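Local atomic coordinates of peptidoglycan-recognition protein SD (Drosophila melanogaster, PDB entry 2RKQ), a protein that binds bacterial peptidoglycan and, in the innate immune response to Gram-positive bacteria, activates the Toll pathway. Residues A29-T34 with L98-I103. Sequence-based numbering, arbitrary orientation.
Sequences AVIAHT and LGIAFI
Ile31 packs beside Ile100 and against the edge of Phe102 on one face of a parallel strand pair, and this buried cluster is the close-packed part of the contact. Its CD1 lies 3.9 Å from Ile100 CB, the two isoleucines running side by side. With chi1 at -52°, CG1 sits beside the backbone N and CG2 anti to it, where CG2 meets the rim of the phenyl ring at Phe102 CE1 (3.8 Å). Ala32 O also lies at that rim, in the ring plane. Cutting Ile31 back to an alanine would probably open a gap beside Ile100 and cost the Phe102 edge its packing against CG2. Behind this face five hydrogen bonds lace the backbones in the staggered pattern of parallel strands: Val30 and Ala32 each donate to and accept from the partner strand. The bond from Ile100 N to Val30 O (2.9 Å) is almost straight at 176°. The opposite face carries Val30 and two alanines; Ala32 CB and Ala101 CB touch at 4.0 Å. The more open end is the partly exposed Thr34, where strand 26-33 gives way to loop and the last bond, Thr34 N to Phe102 O (3.0 Å), bends to 143°. Thr34 still lies close: its CG2 is 3.7 Å from Phe102 O, and its OG1 hydrogen-bonds to Gly104 N. These are central strands of the mixed amidase-type sheet: 136-140 flanks 26-33, and 69-71 flanks 97-102. Helix 113-128 covers the face of Ala29, Ile100 and Phe102 through Leu123, Ala115 and Ala119, while helix 42-58 packs against Thr34 and Ile103.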
# COMPACT_ATOMS: atom_id res chain seq x y z
N ALA A 29 4.18 -0.72 -9.04
CA ALA A 29 3.82 -0.88 -7.63
C ALA A 29 4.57 0.17 -6.84
O ALA A 29 5.75 0.41 -7.09
CB ALA A 29 4.19 -2.28 -7.14
N VAL A 30 3.88 0.81 -5.90
CA VAL A 30 4.44 1.90 -5.14
C VAL A 30 4.37 1.53 -3.67
O VAL A 30 3.31 1.20 -3.17
CB VAL A 30 3.69 3.24 -5.40
CG1 VAL A 30 4.21 4.34 -4.48
CG2 VAL A 30 3.90 3.67 -6.84
N ILE A 31 5.51 1.58 -2.98
CA ILE A 31 5.57 1.24 -1.57
C ILE A 31 5.59 2.50 -0.71
O ILE A 31 6.45 3.37 -0.86
CB ILE A 31 6.82 0.40 -1.25
CG1 ILE A 31 6.92 -0.82 -2.19
CG2 ILE A 31 6.82 -0.04 0.22
CD1 ILE A 31 5.71 -1.76 -2.14
N ALA A 32 4.62 2.55 0.20
CA ALA A 32 4.46 3.65 1.14
C ALA A 32 4.51 3.17 2.58
O ALA A 32 4.49 1.97 2.84
CB ALA A 32 3.12 4.35 0.88
N HIS A 33 4.66 4.11 3.51
CA HIS A 33 4.28 3.85 4.89
C HIS A 33 3.16 4.79 5.27
O HIS A 33 2.92 5.80 4.60
CB HIS A 33 5.48 3.88 5.87
CG HIS A 33 6.05 5.23 6.19
ND1 HIS A 33 5.72 6.41 5.56
CD2 HIS A 33 7.01 5.56 7.10
CE1 HIS A 33 6.42 7.41 6.09
NE2 HIS A 33 7.21 6.91 7.01
N THR A 34 2.44 4.43 6.32
CA THR A 34 1.33 5.28 6.76
C THR A 34 1.82 6.44 7.60
O THR A 34 1.11 7.44 7.76
CB THR A 34 0.28 4.50 7.55
OG1 THR A 34 0.89 3.92 8.70
CG2 THR A 34 -0.29 3.40 6.69
N LEU A 98 -0.15 0.29 -8.33
CA LEU A 98 -0.65 -0.45 -7.19
C LEU A 98 0.01 0.09 -5.93
O LEU A 98 1.23 0.01 -5.78
CB LEU A 98 -0.27 -1.92 -7.35
CG LEU A 98 -0.88 -2.87 -6.32
CD1 LEU A 98 -2.39 -3.02 -6.58
CD2 LEU A 98 -0.17 -4.21 -6.41
N GLY A 99 -0.78 0.67 -5.03
CA GLY A 99 -0.22 1.29 -3.82
C GLY A 99 -0.30 0.34 -2.65
O GLY A 99 -1.39 -0.14 -2.28
N ILE A 100 0.87 0.06 -2.07
CA ILE A 100 0.97 -0.85 -0.93
C ILE A 100 1.61 -0.05 0.20
O ILE A 100 2.72 0.45 0.04
CB ILE A 100 1.87 -2.04 -1.28
CG1 ILE A 100 1.25 -2.85 -2.43
CG2 ILE A 100 2.03 -2.94 -0.06
CD1 ILE A 100 2.24 -3.72 -3.15
N ALA A 101 0.90 0.08 1.31
CA ALA A 101 1.43 0.85 2.44
C ALA A 101 1.67 -0.03 3.63
O ALA A 101 0.81 -0.81 4.03
CB ALA A 101 0.48 1.99 2.83
N PHE A 102 2.88 0.07 4.18
CA PHE A 102 3.15 -0.58 5.44
C PHE A 102 2.61 0.30 6.55
O PHE A 102 2.85 1.52 6.58
CB PHE A 102 4.65 -0.73 5.63
CG PHE A 102 5.28 -1.84 4.83
CD1 PHE A 102 5.49 -1.71 3.46
CD2 PHE A 102 5.71 -3.00 5.47
CE1 PHE A 102 6.08 -2.72 2.74
CE2 PHE A 102 6.32 -4.03 4.76
CZ PHE A 102 6.52 -3.89 3.39
N ILE A 103 1.88 -0.33 7.45
CA ILE A 103 1.32 0.40 8.58
C ILE A 103 2.46 0.64 9.58
O ILE A 103 3.11 -0.31 10.04
CB ILE A 103 0.18 -0.36 9.27
CG1 ILE A 103 -0.96 -0.60 8.26
CG2 ILE A 103 -0.29 0.44 10.51
CD1 ILE A 103 -2.04 -1.55 8.73